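Local structure of V-type ATP synthase alpha chain (Nanoarchaeum equitans Kin4-M, 5BN3) at residues P10-V24 / E34-V47. The protein forms the A subunit of a V-type ATP synthase, a P-loop protein of the ATP synthase alpha/beta family that carries ADP in this model. Numbering follows the deposited sequence.
Sequences PLVIAKGKFSIFEVV and EVIGIENDKAYIQV
Strand 11-15 runs antiparallel to strand 42-47, their axes 4.6 Å apart, and the hairpin 34-47 is gripped again on its other flank, where Phe-21 N reaches Val-35 O and Val-35 N reaches Glu-22 O. Val-12 and Ile-45 form an antiparallel hydrogen-bonded pair, as do Ala-14 and Ala-43; Val-12 N meets Ile-45 O almost straight, at 2.8 Å and 175°. The sheet has two unlike faces. On the one bearing Val-12, Ala-14, Ala-43 and Ile-45, the side chains are apolar. Val-12 CG2 lies 3.6 Å from Val-47 CG2, and Val-24 CG2 meets Ile-45 CG2 tip to tip at 3.8 Å. Phe-18 closes this core from the loop: its CG stands anti to its own carbonyl carbon (chi1 -60°), bringing Phe-18 CD2 within 3.4 Å of Ala-43 CB, while Val-35 crosses the phenyl side chain at about a right angle. Val-60 of strand 60-61 packs against Ala-14, Phe-18 and Val-24. On the reverse face Ile-13 lies alongside Tyr-44, Ile-13 CD1 being 3.6 Å from Tyr-44 CE2. Leu-11 CD2 sits at the edge of the same ring, whose hydroxyl donates to Glu-39 OE1. Farther along, the Lys-15 chain runs beside the Asp-41 carboxylate. Glu-34, extended toward Phe-21, brings OE2 to the ring edge with the two planes 66° apart; OE2 pairs with Arg-185 in a salt bridge and OE1 is hydrogen-bonded to the Tyr-48 hydroxyl. A classic beta bulge, Ile-36 and Gly-37 opposite Tyr-44, interrupts the regular hairpin pairing. Antiparallel strands closed around an apolar interior illustrate the principle of the N-terminal beta-barrel domain of the ATP synthase alpha/beta family.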
loop_
_atom_site.group_PDB
_atom_site.type_symbol
_atom_site.label_atom_id
_atom_site.label_comp_id
_atom_site.label_asym_id
_atom_site.label_seq_id
_atom_site.Cartn_x
_atom_site.Cartn_y
_atom_site.Cartn_z
ATOM N N PRO A 10 19.218 -22.724 4.330
ATOM C CA PRO A 10 20.578 -22.701 3.785
ATOM C C PRO A 10 21.588 -22.188 4.803
ATOM O O PRO A 10 22.782 -22.152 4.501
ATOM C CB PRO A 10 20.463 -21.704 2.631
ATOM C CG PRO A 10 19.404 -20.755 3.086
ATOM C CD PRO A 10 18.408 -21.596 3.836
ATOM N N LEU A 11 21.119 -21.785 5.983
ATOM C CA LEU A 11 22.011 -21.276 7.023
ATOM C C LEU A 11 22.323 -22.325 8.090
ATOM O O LEU A 11 21.417 -22.898 8.697
ATOM C CB LEU A 11 21.414 -20.033 7.691
ATOM C CG LEU A 11 22.267 -19.405 8.800
ATOM C CD1 LEU A 11 23.488 -18.722 8.212
ATOM C CD2 LEU A 11 21.463 -18.430 9.651
ATOM N N VAL A 12 23.612 -22.568 8.312
ATOM C CA VAL A 12 24.059 -23.445 9.389
ATOM C C VAL A 12 24.864 -22.644 10.410
ATOM O O VAL A 12 25.736 -21.855 10.041
ATOM C CB VAL A 12 24.906 -24.615 8.846
ATOM C CG1 VAL A 12 25.727 -25.261 9.958
ATOM C CG2 VAL A 12 24.013 -25.642 8.183
ATOM N N ILE A 13 24.551 -22.825 11.690
ATOM C CA ILE A 13 25.330 -22.214 12.760
ATOM C C ILE A 13 26.188 -23.286 13.423
ATOM O O ILE A 13 25.688 -24.352 13.794
ATOM C CB ILE A 13 24.431 -21.524 13.807
ATOM C CG1 ILE A 13 23.587 -20.437 13.139
ATOM C CG2 ILE A 13 25.268 -20.915 14.922
ATOM C CD1 ILE A 13 22.554 -19.803 14.051
ATOM N N ALA A 14 27.481 -23.007 13.557
ATOM C CA ALA A 14 28.411 -23.967 14.140
ATOM C C ALA A 14 29.247 -23.348 15.251
ATOM O O ALA A 14 29.617 -22.176 15.181
ATOM C CB ALA A 14 29.317 -24.546 13.064
ATOM N N LYS A 15 29.542 -24.143 16.276
ATOM C CA LYS A 15 30.502 -23.742 17.297
ATOM C C LYS A 15 31.887 -24.240 16.903
ATOM O O LYS A 15 32.028 -25.347 16.381
ATOM C CB LYS A 15 30.124 -24.319 18.665
ATOM C CG LYS A 15 29.262 -23.409 19.531
ATOM C CD LYS A 15 29.377 -23.815 20.998
ATOM C CE LYS A 15 28.564 -22.908 21.914
ATOM N NZ LYS A 15 27.129 -23.299 21.986
ATOM N N GLY A 16 32.906 -23.421 17.147
ATOM C CA GLY A 16 34.270 -23.808 16.843
ATOM C C GLY A 16 35.169 -22.642 16.483
ATOM O O GLY A 16 34.893 -21.496 16.847
ATOM N N LYS A 17 36.255 -22.935 15.774
ATOM C CA LYS A 17 37.186 -21.903 15.330
ATOM C C LYS A 17 37.136 -21.758 13.812
ATOM O O LYS A 17 37.404 -22.713 13.079
ATOM C CB LYS A 17 38.598 -22.232 15.783
ATOM N N PHE A 18 36.799 -20.561 13.344
ATOM C CA PHE A 18 36.655 -20.321 11.912
ATOM C C PHE A 18 37.217 -18.964 11.504
ATOM O O PHE A 18 37.504 -18.119 12.352
ATOM C CB PHE A 18 35.180 -20.400 11.509
ATOM C CG PHE A 18 34.542 -21.733 11.782
ATOM C CD1 PHE A 18 34.605 -22.750 10.844
ATOM C CD2 PHE A 18 33.869 -21.965 12.972
ATOM C CE1 PHE A 18 34.010 -23.976 11.088
ATOM C CE2 PHE A 18 33.270 -23.187 13.222
ATOM C CZ PHE A 18 33.344 -24.195 12.279
ATOM N N SER A 19 37.375 -18.766 10.199
ATOM C CA SER A 19 37.748 -17.466 9.660
ATOM C C SER A 19 36.641 -16.979 8.738
ATOM O O SER A 19 35.972 -17.783 8.089
ATOM C CB SER A 19 39.071 -17.547 8.899
ATOM O OG SER A 19 40.146 -17.812 9.781
ATOM N N ILE A 20 36.441 -15.665 8.692
ATOM C CA ILE A 20 35.417 -15.077 7.836
ATOM C C ILE A 20 35.716 -15.401 6.365
ATOM O O ILE A 20 36.865 -15.324 5.921
ATOM C CB ILE A 20 35.286 -13.547 8.089
ATOM C CG1 ILE A 20 34.000 -12.984 7.483
ATOM C CG2 ILE A 20 36.503 -12.793 7.599
ATOM C CD1 ILE A 20 32.791 -13.188 8.353
ATOM N N PHE A 21 34.683 -15.823 5.640
ATOM C CA PHE A 21 34.791 -16.204 4.227
ATOM C C PHE A 21 35.636 -17.452 3.964
ATOM O O PHE A 21 36.029 -17.718 2.827
ATOM C CB PHE A 21 35.251 -15.022 3.369
ATOM C CG PHE A 21 34.331 -13.841 3.441
ATOM C CD1 PHE A 21 33.056 -13.910 2.900
ATOM C CD2 PHE A 21 34.731 -12.665 4.055
ATOM C CE1 PHE A 21 32.198 -12.829 2.967
ATOM C CE2 PHE A 21 33.879 -11.579 4.125
ATOM C CZ PHE A 21 32.610 -11.660 3.580
ATOM N N GLU A 22 35.894 -18.226 5.012
ATOM C CA GLU A 22 36.551 -19.513 4.847
ATOM C C GLU A 22 35.542 -20.515 4.305
ATOM O O GLU A 22 34.385 -20.539 4.734
ATOM C CB GLU A 22 37.107 -20.011 6.183
ATOM C CG GLU A 22 37.787 -21.368 6.110
ATOM C CD GLU A 22 38.084 -21.944 7.479
ATOM O OE1 GLU A 22 37.848 -21.250 8.493
ATOM O OE2 GLU A 22 38.554 -23.098 7.540
ATOM N N VAL A 23 35.974 -21.331 3.350
ATOM C CA VAL A 23 35.145 -22.425 2.864
ATOM C C VAL A 23 35.224 -23.571 3.858
ATOM O O VAL A 23 36.313 -23.971 4.267
ATOM C CB VAL A 23 35.599 -22.914 1.482
ATOM C CG1 VAL A 23 34.863 -24.185 1.100
ATOM C CG2 VAL A 23 35.346 -21.845 0.448
ATOM N N VAL A 24 34.067 -24.083 4.260
ATOM C CA VAL A 24 34.023 -25.200 5.192
ATOM C C VAL A 24 33.282 -26.375 4.577
ATOM O O VAL A 24 32.579 -26.228 3.575
ATOM C CB VAL A 24 33.356 -24.814 6.528
ATOM C CG1 VAL A 24 34.198 -23.793 7.265
ATOM C CG2 VAL A 24 31.951 -24.273 6.289
ATOM N N GLU A 34 30.260 -21.722 3.237
ATOM C CA GLU A 34 31.145 -20.574 3.375
ATOM C C GLU A 34 30.760 -19.766 4.611
ATOM O O GLU A 34 29.592 -19.418 4.792
ATOM C CB GLU A 34 31.073 -19.699 2.118
ATOM C CG GLU A 34 32.057 -18.537 2.089
ATOM C CD GLU A 34 31.907 -17.684 0.839
ATOM O OE1 GLU A 34 30.898 -17.844 0.119
ATOM O OE2 GLU A 34 32.800 -16.851 0.574
ATOM N N VAL A 35 31.737 -19.481 5.466
ATOM C CA VAL A 35 31.493 -18.663 6.650
ATOM C C VAL A 35 31.228 -17.214 6.241
ATOM O O VAL A 35 32.049 -16.596 5.570
ATOM C CB VAL A 35 32.681 -18.714 7.631
ATOM C CG1 VAL A 35 32.401 -17.852 8.845
ATOM C CG2 VAL A 35 32.945 -20.146 8.063
ATOM N N ILE A 36 30.081 -16.678 6.644
ATOM C CA ILE A 36 29.689 -15.325 6.254
ATOM C C ILE A 36 29.625 -14.386 7.453
ATOM O O ILE A 36 29.503 -13.168 7.301
ATOM C CB ILE A 36 28.323 -15.321 5.540
ATOM C CG1 ILE A 36 27.238 -15.883 6.461
ATOM C CG2 ILE A 36 28.393 -16.114 4.245
ATOM C CD1 ILE A 36 25.856 -15.909 5.843
ATOM N N GLY A 37 29.697 -14.964 8.648
ATOM C CA GLY A 37 29.635 -14.192 9.874
ATOM C C GLY A 37 30.230 -14.948 11.047
ATOM O O GLY A 37 30.193 -16.180 11.085
ATOM N N ILE A 38 30.788 -14.212 12.003
ATOM C CA ILE A 38 31.337 -14.819 13.213
ATOM C C ILE A 38 30.913 -14.031 14.448
ATOM O O ILE A 38 31.049 -12.809 14.493
ATOM C CB ILE A 38 32.879 -14.928 13.152
ATOM C CG1 ILE A 38 33.295 -16.023 12.162
ATOM C CG2 ILE A 38 33.458 -15.233 14.527
ATOM C CD1 ILE A 38 34.790 -16.151 11.980
ATOM N N GLU A 39 30.383 -14.739 15.441
ATOM C CA GLU A 39 29.973 -14.129 16.699
ATOM C C GLU A 39 30.543 -14.953 17.845
ATOM O O GLU A 39 29.999 -16.006 18.188
ATOM C CB GLU A 39 28.444 -14.075 16.789
ATOM C CG GLU A 39 27.900 -13.404 18.042
ATOM C CD GLU A 39 26.401 -13.187 17.973
ATOM O OE1 GLU A 39 25.747 -13.830 17.125
ATOM O OE2 GLU A 39 25.876 -12.370 18.760
ATOM N N ASN A 40 31.641 -14.471 18.424
ATOM C CA ASN A 40 32.375 -15.196 19.462
ATOM C C ASN A 40 32.860 -16.570 19.003
ATOM O O ASN A 40 33.749 -16.675 18.156
ATOM C CB ASN A 40 31.543 -15.323 20.744
ATOM C CG ASN A 40 31.348 -13.995 21.445
ATOM O OD1 ASN A 40 32.276 -13.192 21.550
ATOM N ND2 ASN A 40 30.135 -13.756 21.931
ATOM N N ASP A 41 32.268 -17.617 19.567
ATOM C CA ASP A 41 32.650 -18.988 19.249
ATOM C C ASP A 41 31.765 -19.589 18.162
ATOM O O ASP A 41 31.966 -20.733 17.742
ATOM C CB ASP A 41 32.585 -19.852 20.508
ATOM C CG ASP A 41 31.301 -19.645 21.289
ATOM O OD1 ASP A 41 30.742 -18.529 21.236
ATOM O OD2 ASP A 41 30.853 -20.596 21.961
ATOM N N LYS A 42 30.786 -18.813 17.709
ATOM C CA LYS A 42 29.842 -19.275 16.699
ATOM C C LYS A 42 30.226 -18.800 15.303
ATOM O O LYS A 42 30.795 -17.719 15.138
ATOM C CB LYS A 42 28.435 -18.774 17.025
ATOM C CG LYS A 42 27.984 -19.040 18.448
ATOM C CD LYS A 42 26.697 -18.287 18.744
ATOM C CE LYS A 42 25.582 -19.228 19.169
ATOM N NZ LYS A 42 25.764 -19.740 20.552
ATOM N N ALA A 43 29.904 -19.610 14.300
ATOM C CA ALA A 43 30.087 -19.213 12.907
ATOM C C ALA A 43 28.783 -19.348 12.136
ATOM O O ALA A 43 28.068 -20.344 12.274
ATOM C CB ALA A 43 31.164 -20.043 12.249
ATOM N N TYR A 44 28.480 -18.345 11.320
ATOM C CA TYR A 44 27.297 -18.383 10.472
ATOM C C TYR A 44 27.708 -18.785 9.064
ATOM O O TYR A 44 28.510 -18.106 8.416
ATOM C CB TYR A 44 26.570 -17.037 10.501
ATOM C CG TYR A 44 26.002 -16.716 11.868
ATOM C CD1 TYR A 44 26.801 -16.176 12.866
ATOM C CD2 TYR A 44 24.671 -16.975 12.167
ATOM C CE1 TYR A 44 26.289 -15.892 14.120
ATOM C CE2 TYR A 44 24.150 -16.694 13.418
ATOM C CZ TYR A 44 24.964 -16.153 14.390
ATOM O OH TYR A 44 24.448 -15.873 15.634
ATOM N N ILE A 45 27.162 -19.904 8.605
ATOM C CA ILE A 45 27.610 -20.533 7.373
ATOM C C ILE A 45 26.469 -20.666 6.373
ATOM O O ILE A 45 25.418 -21.225 6.697
ATOM C CB ILE A 45 28.164 -21.942 7.673
ATOM C CG1 ILE A 45 29.361 -21.848 8.624
ATOM C CG2 ILE A 45 28.553 -22.654 6.392
ATOM C CD1 ILE A 45 29.593 -23.100 9.441
ATOM N N GLN A 46 26.665 -20.154 5.161
ATOM C CA GLN A 46 25.708 -20.428 4.095
ATOM C C GLN A 46 26.152 -21.660 3.308
ATOM O O GLN A 46 27.292 -21.745 2.838
ATOM C CB GLN A 46 25.455 -19.204 3.199
ATOM C CG GLN A 46 26.607 -18.756 2.311
ATOM C CD GLN A 46 26.266 -17.492 1.541
ATOM O OE1 GLN A 46 25.585 -16.605 2.057
ATOM N NE2 GLN A 46 26.734 -17.405 0.301
ATOM N N VAL A 47 25.247 -22.627 3.208
ATOM C CA VAL A 47 25.551 -23.918 2.609
ATOM C C VAL A 47 25.092 -23.949 1.156
ATOM O O VAL A 47 23.959 -23.574 0.849
ATOM C CB VAL A 47 24.878 -25.054 3.402
ATOM C CG1 VAL A 47 25.246 -26.407 2.822
ATOM C CG2 VAL A 47 25.292 -24.980 4.857
HETATM O O HOH W 1 35.176 -17.132 0.337
#